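Local coordinates for magnetosome protein MamA (Magnetospirillum gryphiswaldense, PDB 3AS8) that associates with magnetosomes and, through self-recognition, assembles into complexes in which its tetratricopeptide repeats probably serve as a protein-protein interaction scaffold, at residues 10-13 / 14-18; 26-29 / 30-34; 150-153 / 154-157; 167-170 / 171-175. One frame throughout, in Å; residues are numbered along the deposited sequence.

Overall arrangement
From the N terminus, interaction 1 falls within helix 5-20. Interaction 2 follows on helix 24-31 and runs into the turn beyond it. After the middle helices of this TPR protein, interaction 3 occupies the C-terminal part of helix 144-156, and interaction 4 lies within helix 160-183. Each joins contiguous segments, so none closes a long loop, and the four run in series without nesting or crossing. Packing joins interactions 1 and 2, with Tyr11 CD1 3.5 Å from Met30 SD, and interactions 3 and 4, with Ala151 CB 3.6 Å from Phe167 CD2. The two pairs lie on opposite sides of the chain's centre, with the centres of interactions 1 and 3 about 47 Å apart.

Interaction 1 (10-13 / 14-18); sequences YYRD and KGISH
Ile16 CD1 sits over one face of the Arg12 guanidinium, 3.6 Å above its plane and offset toward the rim, within helix 5-20, the first helix of this tetratricopeptide repeat protein. Tyr10 CD2 stands 3.7 Å above the Tyr11 ring, over its centre. Tyr11 CE1, conversely, lies at the edge of the Tyr10 ring and in its plane. Lys14 runs alongside Tyr10, pointing the same way, its CD oblique to the ring. Its aliphatic end makes the touch, as Lys14 CE is 3.7 Å from Tyr10 OH.

Arg12 has CG turned away from its backbone N (chi1 -179°) and an extended chain to NE, which carries the guanidinium out over Ile16, the two side chains crossing at a slant. The group's charge is engaged beyond this turn, since NE forms a salt bridge with Asp41. Ile16 thus provides an apolar neighbour to a guanidinium held from elsewhere. On the side facing helix 24-31, Tyr11 packs on Met30 and Gln33.

Four successive backbone bonds fix the spacing that brings these side chains together. The straightest, at 170°, runs from Ile16 N to Arg12 O over 3.0 Å.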
loop_
_atom_site.group_PDB
_atom_site.type_symbol
_atom_site.label_atom_id
_atom_site.label_comp_id
_atom_site.label_asym_id
_atom_site.label_seq_id
_atom_site.Cartn_x
_atom_site.Cartn_y
_atom_site.Cartn_z
ATOM N N TYR A 10 -7.244 12.522 -26.599
ATOM C CA TYR A 10 -8.599 12.097 -26.329
ATOM C C TYR A 10 -8.656 10.889 -25.328
ATOM O O TYR A 10 -9.438 10.884 -24.369
ATOM C CB TYR A 10 -9.353 11.762 -27.647
ATOM C CG TYR A 10 -10.777 11.254 -27.463
ATOM C CD1 TYR A 10 -11.843 12.138 -27.277
ATOM C CD2 TYR A 10 -11.075 9.908 -27.531
ATOM C CE1 TYR A 10 -13.112 11.683 -27.119
ATOM C CE2 TYR A 10 -12.327 9.452 -27.395
ATOM C CZ TYR A 10 -13.351 10.329 -27.179
ATOM O OH TYR A 10 -14.624 9.862 -27.039
ATOM N N TYR A 11 -7.869 9.859 -25.601
ATOM C CA TYR A 11 -7.953 8.579 -24.831
ATOM C C TYR A 11 -7.249 8.801 -23.484
ATOM O O TYR A 11 -7.701 8.326 -22.477
ATOM C CB TYR A 11 -7.341 7.383 -25.634
ATOM C CG TYR A 11 -8.256 6.990 -26.797
ATOM C CD1 TYR A 11 -9.485 6.408 -26.575
ATOM C CD2 TYR A 11 -7.910 7.305 -28.121
ATOM C CE1 TYR A 11 -10.362 6.065 -27.656
ATOM C CE2 TYR A 11 -8.763 7.050 -29.156
ATOM C CZ TYR A 11 -9.996 6.406 -28.934
ATOM O OH TYR A 11 -10.843 6.134 -30.030
ATOM N N ARG A 12 -6.204 9.640 -23.479
ATOM C CA ARG A 12 -5.477 9.967 -22.233
ATOM C C ARG A 12 -6.353 10.663 -21.263
ATOM O O ARG A 12 -6.485 10.224 -20.150
ATOM C CB ARG A 12 -4.247 10.791 -22.527
ATOM C CG ARG A 12 -3.404 11.169 -21.291
ATOM C CD ARG A 12 -2.231 12.122 -21.737
ATOM N NE ARG A 12 -1.199 12.136 -20.715
ATOM C CZ ARG A 12 -1.312 12.782 -19.554
ATOM N NH1 ARG A 12 -2.409 13.505 -19.276
ATOM N NH2 ARG A 12 -0.320 12.729 -18.674
ATOM N N ASP A 13 -6.969 11.754 -21.684
ATOM C CA ASP A 13 -7.795 12.544 -20.819
ATOM C C ASP A 13 -8.988 11.734 -20.324
ATOM O O ASP A 13 -9.327 11.790 -19.123
ATOM C CB ASP A 13 -8.414 13.786 -21.545
ATOM C CG ASP A 13 -7.381 14.898 -21.882
ATOM O OD1 ASP A 13 -6.177 14.759 -21.509
ATOM O OD2 ASP A 13 -7.826 15.909 -22.559
ATOM N N LYS A 14 -9.681 11.054 -21.255
ATOM C CA LYS A 14 -10.845 10.278 -20.889
ATOM C C LYS A 14 -10.447 9.096 -19.911
ATOM O O LYS A 14 -11.183 8.780 -18.930
ATOM C CB LYS A 14 -11.584 9.785 -22.138
ATOM C CG LYS A 14 -13.074 9.644 -21.994
ATOM C CD LYS A 14 -13.752 9.445 -23.375
ATOM C CE LYS A 14 -15.252 9.768 -23.382
ATOM N NZ LYS A 14 -16.024 9.471 -22.115
ATOM N N GLY A 15 -9.329 8.438 -20.207
ATOM C CA GLY A 15 -8.889 7.290 -19.417
ATOM C C GLY A 15 -8.513 7.622 -17.980
ATOM O O GLY A 15 -8.925 6.971 -17.004
ATOM N N ILE A 16 -7.709 8.656 -17.858
ATOM C CA ILE A 16 -7.293 9.135 -16.553
ATOM C C ILE A 16 -8.485 9.646 -15.770
ATOM O O ILE A 16 -8.594 9.488 -14.535
ATOM C CB ILE A 16 -6.231 10.210 -16.713
ATOM C CG1 ILE A 16 -4.944 9.547 -17.232
ATOM C CG2 ILE A 16 -6.039 10.950 -15.395
ATOM C CD1 ILE A 16 -3.884 10.616 -17.733
ATOM N N SER A 17 -9.404 10.275 -16.462
ATOM C CA SER A 17 -10.608 10.695 -15.773
ATOM C C SER A 17 -11.358 9.449 -15.197
ATOM O O SER A 17 -11.723 9.383 -13.994
ATOM C CB SER A 17 -11.447 11.536 -16.728
ATOM O OG SER A 17 -12.600 11.956 -16.089
ATOM N N HIS A 18 -11.535 8.434 -16.036
ATOM C CA HIS A 18 -12.276 7.266 -15.580
ATOM C C HIS A 18 -11.549 6.684 -14.314
ATOM O O HIS A 18 -12.155 6.392 -13.286
ATOM C CB HIS A 18 -12.331 6.199 -16.652
ATOM C CG HIS A 18 -13.301 6.448 -17.767
ATOM N ND1 HIS A 18 -14.580 6.900 -17.569
ATOM C CD2 HIS A 18 -13.195 6.194 -19.099
ATOM C CE1 HIS A 18 -15.208 6.958 -18.726
ATOM N NE2 HIS A 18 -14.385 6.545 -19.672
#

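Interaction 2 (26-29 / 30-34); sequences EAVV and MLEQV
Leu31 and Ala27 form the tight side of this turn of helix 24-31, part of the antiparallel helix packing of a tetratricopeptide repeat. Leu31 N donates to Ala27 O over 2.9 Å, and Leu31 CG lies 3.5 Å from that same oxygen. Both residues are buried: Ala27 packs on Ala19 of helix 5-20 and Ala51 of helix 42-54, and Leu31 on His47.

The other flank is more open. Val29 is exposed, and its CG1 meets Met30 CE at 3.6 Å. Met30, with CG beside its backbone N, bends at chi2 (-65°) and again at chi3, which brings CE to Val29. Val28 and Glu32 lie alongside, pointing the same way, so that Val28 CG1 touches Glu32 OE2 at 3.5 Å. That carboxylate is held by two partners, OE2 by Tyr52 OH and OE1 by a water.

Polar contacts converge on Val29 O. Gln33 N bonds to Met30 O instead, in a tighter turn, and the Gln33 side chain reaches Val29 O. Gln33 NE2 stands 44° out of the Val29 carbonyl plane, whereas Val29 O lies in the plane of the Gln33 amide. Were Gln33 an alanine, Val29 O would probably lose its amide donor and rely more heavily on the water. That water donates to both Val29 O, at 2.9 Å, and Glu32 OE1, while the amide bond from Gln33 NE2 to Val29 O is 3.0 Å long and nearly straight at 171°.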
loop_
_atom_site.group_PDB
_atom_site.type_symbol
_atom_site.label_atom_id
_atom_site.label_comp_id
_atom_site.label_asym_id
_atom_site.label_seq_id
_atom_site.Cartn_x
_atom_site.Cartn_y
_atom_site.Cartn_z
ATOM N N GLU A 26 -13.471 0.980 -17.638
ATOM C CA GLU A 26 -13.494 1.935 -18.756
ATOM C C GLU A 26 -12.124 2.571 -18.844
ATOM O O GLU A 26 -11.669 2.876 -19.948
ATOM C CB GLU A 26 -14.620 2.958 -18.575
ATOM C CG GLU A 26 -16.046 2.358 -18.820
ATOM C CD GLU A 26 -17.182 3.178 -18.293
ATOM O OE1 GLU A 26 -17.319 3.376 -17.044
ATOM O OE2 GLU A 26 -17.958 3.619 -19.145
ATOM N N ALA A 27 -11.440 2.759 -17.709
ATOM C CA ALA A 27 -10.021 3.223 -17.732
ATOM C C ALA A 27 -9.064 2.275 -18.487
ATOM O O ALA A 27 -8.170 2.726 -19.211
ATOM C CB ALA A 27 -9.449 3.496 -16.284
ATOM N N VAL A 28 -9.230 0.967 -18.302
ATOM C CA VAL A 28 -8.441 -0.019 -19.088
ATOM C C VAL A 28 -8.752 0.136 -20.564
ATOM O O VAL A 28 -7.828 0.232 -21.359
ATOM C CB VAL A 28 -8.706 -1.491 -18.659
ATOM C CG1 VAL A 28 -7.889 -2.516 -19.545
ATOM C CG2 VAL A 28 -8.392 -1.648 -17.210
ATOM N N VAL A 29 -10.042 0.128 -20.913
ATOM C CA VAL A 29 -10.440 0.243 -22.318
ATOM C C VAL A 29 -9.812 1.477 -23.013
ATOM O O VAL A 29 -9.275 1.386 -24.099
ATOM C CB VAL A 29 -11.984 0.280 -22.501
ATOM C CG1 VAL A 29 -12.314 0.683 -23.921
ATOM C CG2 VAL A 29 -12.646 -1.141 -22.112
ATOM N N MET A 30 -9.917 2.628 -22.402
ATOM C CA MET A 30 -9.351 3.859 -22.976
ATOM C C MET A 30 -7.838 3.907 -22.918
ATOM O O MET A 30 -7.178 4.276 -23.912
ATOM C CB MET A 30 -9.919 5.103 -22.283
ATOM C CG MET A 30 -11.453 5.379 -22.426
ATOM S SD MET A 30 -11.949 5.738 -24.121
ATOM C CE MET A 30 -12.727 4.223 -24.602
ATOM N N LEU A 31 -7.247 3.625 -21.768
ATOM C CA LEU A 31 -5.781 3.862 -21.629
ATOM C C LEU A 31 -4.943 2.865 -22.405
ATOM O O LEU A 31 -3.828 3.183 -22.825
ATOM C CB LEU A 31 -5.318 4.029 -20.174
ATOM C CG LEU A 31 -5.794 5.264 -19.365
ATOM C CD1 LEU A 31 -5.470 5.159 -17.841
ATOM C CD2 LEU A 31 -5.467 6.620 -19.984
ATOM N N GLU A 32 -5.484 1.685 -22.670
ATOM C CA GLU A 32 -4.809 0.740 -23.534
ATOM C C GLU A 32 -4.561 1.310 -24.945
ATOM O O GLU A 32 -3.654 0.849 -25.656
ATOM C CB GLU A 32 -5.661 -0.519 -23.689
ATOM C CG GLU A 32 -5.439 -1.528 -22.575
ATOM C CD GLU A 32 -6.241 -2.848 -22.725
ATOM O OE1 GLU A 32 -7.250 -2.895 -23.468
ATOM O OE2 GLU A 32 -5.844 -3.844 -22.087
ATOM N N GLN A 33 -5.368 2.286 -25.337
ATOM C CA GLN A 33 -5.319 2.834 -26.677
ATOM C C GLN A 33 -4.352 3.990 -26.772
ATOM O O GLN A 33 -4.184 4.559 -27.869
ATOM C CB GLN A 33 -6.726 3.290 -27.100
ATOM C CG GLN A 33 -7.680 2.124 -27.222
ATOM C CD GLN A 33 -9.057 2.547 -27.666
ATOM O OE1 GLN A 33 -9.220 2.915 -28.826
ATOM N NE2 GLN A 33 -10.056 2.489 -26.763
ATOM N N VAL A 34 -3.779 4.403 -25.635
ATOM C CA VAL A 34 -2.701 5.396 -25.656
ATOM C C VAL A 34 -1.374 4.938 -25.031
ATOM O O VAL A 34 -0.313 5.508 -25.353
ATOM C CB VAL A 34 -3.119 6.781 -25.074
ATOM C CG1 VAL A 34 -3.673 6.716 -23.678
ATOM C CG2 VAL A 34 -1.917 7.732 -25.136
HETATM O O HOH W 1 -8.978 -1.273 -25.230
#

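Interaction 3 (150-153 / 154-157); sequences IAYS and YEQM
Tyr154 N, Glu155 N and Gln156 N donate to Ile150 O, Ala151 O and Tyr152 O in regular helical turns, and a weak bond from Met157 N to Ser153 O follows. Besides its main-chain bond, Tyr152 O takes a second donor, Gln156 NE2, at 3.1 Å. The two donors approach from opposite faces of the carbonyl plane, NE2 standing 67° out of it.

The same amide lies nearly flat on the Tyr152 ring, their planes 16° apart, with Gln156 NE2 3.4 Å above the ring and offset toward its rim. Gln156 CG adds a CH-pi contact, 4.1 Å from the centroid of the Tyr152 ring. Tyr152 CG is anti to N (chi1 -168°), which swings the ring round to this side of the helix. Glu155 comes to the ring edge instead, its OE1 3.8 Å from Tyr152 CD1 and its carboxylate nearly perpendicular to the ring.

Alongside, Ile150 CG2 packs against Tyr154 CE2 at 3.5 Å. Ser153 OG bonds to Asp121, which also takes a weak bond from Gln156 NE2. A leucine in place of Gln156 would probably leave Tyr152 O without its second donor and Asp121 without its weak one. One amide thus serves as donor and flat partner at once in the final turn of this TPR helix, while the tie to Asp121 rests mainly on Ser153 OG, with no more than a weak bond from the amide.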
loop_
_atom_site.group_PDB
_atom_site.type_symbol
_atom_site.label_atom_id
_atom_site.label_comp_id
_atom_site.label_asym_id
_atom_site.label_seq_id
_atom_site.Cartn_x
_atom_site.Cartn_y
_atom_site.Cartn_z
ATOM N N ILE A 150 2.197 -6.092 17.298
ATOM C CA ILE A 150 3.420 -5.886 18.092
ATOM C C ILE A 150 3.617 -7.082 19.039
ATOM O O ILE A 150 4.731 -7.591 19.190
ATOM C CB ILE A 150 3.353 -4.607 18.971
ATOM C CG1 ILE A 150 3.567 -3.346 18.174
ATOM C CG2 ILE A 150 4.493 -4.618 20.080
ATOM C CD1 ILE A 150 2.961 -2.086 19.011
ATOM N N ALA A 151 2.519 -7.543 19.658
ATOM C CA ALA A 151 2.547 -8.761 20.529
ATOM C C ALA A 151 3.110 -9.953 19.806
ATOM O O ALA A 151 3.977 -10.673 20.298
ATOM C CB ALA A 151 1.119 -9.098 21.008
ATOM N N TYR A 152 2.614 -10.193 18.600
ATOM C CA TYR A 152 3.076 -11.331 17.795
ATOM C C TYR A 152 4.564 -11.211 17.418
ATOM O O TYR A 152 5.263 -12.184 17.418
ATOM C CB TYR A 152 2.157 -11.548 16.560
ATOM C CG TYR A 152 2.404 -12.880 15.848
ATOM C CD1 TYR A 152 2.632 -14.049 16.592
ATOM C CD2 TYR A 152 2.412 -12.984 14.421
ATOM C CE1 TYR A 152 2.872 -15.256 15.988
ATOM C CE2 TYR A 152 2.642 -14.233 13.792
ATOM C CZ TYR A 152 2.870 -15.352 14.600
ATOM O OH TYR A 152 3.130 -16.586 14.079
ATOM N N SER A 153 5.054 -10.016 17.121
ATOM C CA SER A 153 6.442 -9.875 16.729
ATOM C C SER A 153 7.321 -10.210 17.976
ATOM O O SER A 153 8.311 -10.902 17.890
ATOM C CB SER A 153 6.689 -8.468 16.243
ATOM O OG SER A 153 6.058 -8.104 15.007
ATOM N N TYR A 154 6.919 -9.715 19.144
ATOM C CA TYR A 154 7.638 -10.023 20.347
ATOM C C TYR A 154 7.636 -11.539 20.582
ATOM O O TYR A 154 8.682 -12.123 20.879
ATOM C CB TYR A 154 7.093 -9.269 21.527
ATOM C CG TYR A 154 7.621 -7.854 21.784
ATOM C CD1 TYR A 154 8.981 -7.588 22.004
ATOM C CD2 TYR A 154 6.734 -6.812 21.937
ATOM C CE1 TYR A 154 9.437 -6.273 22.279
ATOM C CE2 TYR A 154 7.152 -5.546 22.207
ATOM C CZ TYR A 154 8.510 -5.266 22.374
ATOM O OH TYR A 154 8.804 -3.972 22.637
ATOM N N GLU A 155 6.474 -12.191 20.449
ATOM C CA GLU A 155 6.384 -13.603 20.748
ATOM C C GLU A 155 7.302 -14.410 19.866
ATOM O O GLU A 155 7.887 -15.360 20.334
ATOM C CB GLU A 155 4.932 -14.057 20.636
ATOM C CG GLU A 155 4.609 -15.523 20.816
ATOM C CD GLU A 155 3.066 -15.720 20.807
ATOM O OE1 GLU A 155 2.526 -16.214 19.767
ATOM O OE2 GLU A 155 2.385 -15.326 21.799
ATOM N N GLN A 156 7.450 -14.008 18.603
ATOM C CA GLN A 156 8.296 -14.658 17.648
ATOM C C GLN A 156 9.765 -14.529 17.997
ATOM O O GLN A 156 10.558 -15.366 17.554
ATOM C CB GLN A 156 8.062 -14.117 16.217
ATOM C CG GLN A 156 6.724 -14.611 15.599
ATOM C CD GLN A 156 6.405 -13.914 14.302
ATOM O OE1 GLN A 156 6.695 -14.451 13.230
ATOM N NE2 GLN A 156 5.791 -12.722 14.384
ATOM N N MET A 157 10.145 -13.509 18.757
ATOM C CA MET A 157 11.488 -13.447 19.289
ATOM C C MET A 157 11.642 -14.242 20.638
ATOM O O MET A 157 12.726 -14.283 21.213
ATOM C CB MET A 157 11.862 -12.003 19.556
ATOM C CG MET A 157 11.936 -11.231 18.262
ATOM S SD MET A 157 12.708 -9.641 18.508
ATOM C CE MET A 157 11.351 -8.718 19.154
#

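Interaction 4 (167-170 / 171-175); sequences FKKA and NELDE
Lys169 and Glu172, three residues apart on helix 160-183 of the C-terminal tetratricopeptide repeat region, carry the charged part of this contact. Lys169 NZ forms a salt bridge with Glu172 OE1 at 3.2 Å, approaching from above the carboxylate plane, 44° out of it. A bend at chi2 (64°) turns the lysine chain toward the following turn, and its methylene Lys169 CD passes 3.4 Å from Glu172 OE1. The carboxylate is thus touched by both the ammonium and the aliphatic stem.

Two other polar ends reach the neighbouring helix. Asn171 OD1 bonds to Arg148 on helix 144-156, and the same arginine makes a long, weak ion pair with Asp174, tying this helix to its partner.

The apolar contacts are thinner. The Leu173 and Lys169 side chains cross, Leu173 CD1 coming to 4.0 Å from Lys169 CG, and both residues also pack on His147. Further packing against helix 144-156 comes from buried Ala170, which touches Arg148, and from Phe167, which touches Glu155.

Backbone bonds join the turns throughout. Asn171 N, Glu172 N and Leu173 N donate to Phe167 O, Lys168 O and Lys169 O, and Asp174 N closes the series on Ala170 O at 2.8 Å.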
loop_
_atom_site.group_PDB
_atom_site.type_symbol
_atom_site.label_atom_id
_atom_site.label_comp_id
_atom_site.label_asym_id
_atom_site.label_seq_id
_atom_site.Cartn_x
_atom_site.Cartn_y
_atom_site.Cartn_z
ATOM N N PHE A 167 -1.021 -7.984 23.993
ATOM C CA PHE A 167 -2.228 -8.772 23.784
ATOM C C PHE A 167 -3.388 -8.240 24.603
ATOM O O PHE A 167 -4.511 -8.241 24.129
ATOM C CB PHE A 167 -1.977 -10.261 24.121
ATOM C CG PHE A 167 -1.233 -11.032 23.023
ATOM C CD1 PHE A 167 -1.829 -11.275 21.793
ATOM C CD2 PHE A 167 -0.001 -11.641 23.285
ATOM C CE1 PHE A 167 -1.162 -11.974 20.794
ATOM C CE2 PHE A 167 0.637 -12.413 22.317
ATOM C CZ PHE A 167 0.094 -12.546 21.042
ATOM N N LYS A 168 -3.134 -7.879 25.857
ATOM C CA LYS A 168 -4.216 -7.448 26.720
ATOM C C LYS A 168 -4.769 -6.115 26.207
ATOM O O LYS A 168 -5.980 -5.871 26.166
ATOM C CB LYS A 168 -3.679 -7.293 28.142
ATOM C CG LYS A 168 -3.444 -8.661 28.882
ATOM C CD LYS A 168 -3.056 -8.381 30.342
ATOM C CE LYS A 168 -3.090 -9.621 31.215
ATOM N NZ LYS A 168 -2.386 -9.407 32.492
ATOM N N LYS A 169 -3.867 -5.208 25.805
ATOM C CA LYS A 169 -4.314 -3.940 25.305
ATOM C C LYS A 169 -5.127 -4.048 24.016
ATOM O O LYS A 169 -6.151 -3.334 23.832
ATOM C CB LYS A 169 -3.089 -3.033 25.069
ATOM C CG LYS A 169 -3.445 -1.648 24.716
ATOM C CD LYS A 169 -4.180 -0.962 25.840
ATOM C CE LYS A 169 -4.172 0.486 25.627
ATOM N NZ LYS A 169 -5.207 1.123 26.479
ATOM N N ALA A 170 -4.648 -4.867 23.082
ATOM C CA ALA A 170 -5.402 -5.187 21.860
ATOM C C ALA A 170 -6.815 -5.681 22.184
ATOM O O ALA A 170 -7.780 -5.241 21.537
ATOM C CB ALA A 170 -4.669 -6.221 21.023
ATOM N N ASN A 171 -6.951 -6.547 23.188
ATOM C CA ASN A 171 -8.286 -7.049 23.523
ATOM C C ASN A 171 -9.144 -5.903 24.073
ATOM O O ASN A 171 -10.317 -5.833 23.773
ATOM C CB ASN A 171 -8.254 -8.213 24.570
ATOM C CG ASN A 171 -7.578 -9.464 24.048
ATOM O OD1 ASN A 171 -7.545 -9.701 22.845
ATOM N ND2 ASN A 171 -7.043 -10.257 24.928
ATOM N N GLU A 172 -8.583 -5.075 24.951
ATOM C CA GLU A 172 -9.307 -3.907 25.498
ATOM C C GLU A 172 -9.768 -2.974 24.362
ATOM O O GLU A 172 -10.929 -2.585 24.303
ATOM C CB GLU A 172 -8.441 -3.217 26.543
ATOM C CG GLU A 172 -8.909 -1.903 27.121
ATOM C CD GLU A 172 -7.959 -1.405 28.259
ATOM O OE1 GLU A 172 -6.755 -1.208 27.988
ATOM O OE2 GLU A 172 -8.421 -1.252 29.431
ATOM N N LEU A 173 -8.860 -2.681 23.425
ATOM C CA LEU A 173 -9.200 -1.833 22.297
ATOM C C LEU A 173 -10.224 -2.415 21.304
ATOM O O LEU A 173 -11.054 -1.656 20.761
ATOM C CB LEU A 173 -7.912 -1.393 21.546
ATOM C CG LEU A 173 -6.931 -0.544 22.366
ATOM C CD1 LEU A 173 -5.586 -0.318 21.580
ATOM C CD2 LEU A 173 -7.565 0.781 22.767
ATOM N N ASP A 174 -10.127 -3.721 21.009
ATOM C CA ASP A 174 -11.054 -4.391 20.086
ATOM C C ASP A 174 -12.483 -4.427 20.625
ATOM O O ASP A 174 -13.463 -4.380 19.853
ATOM C CB ASP A 174 -10.599 -5.835 19.800
ATOM C CG ASP A 174 -9.470 -5.911 18.779
ATOM O OD1 ASP A 174 -9.050 -4.901 18.151
ATOM O OD2 ASP A 174 -8.973 -7.021 18.592
ATOM N N GLU A 175 -12.589 -4.541 21.939
ATOM C CA GLU A 175 -13.867 -4.391 22.631
ATOM C C GLU A 175 -14.461 -2.961 22.461
ATOM O O GLU A 175 -15.642 -2.802 22.095
ATOM C CB GLU A 175 -13.667 -4.737 24.108
ATOM C CG GLU A 175 -14.906 -4.606 24.959
ATOM C CD GLU A 175 -14.803 -5.427 26.238
ATOM O OE1 GLU A 175 -14.670 -6.670 26.143
ATOM O OE2 GLU A 175 -14.867 -4.825 27.340
#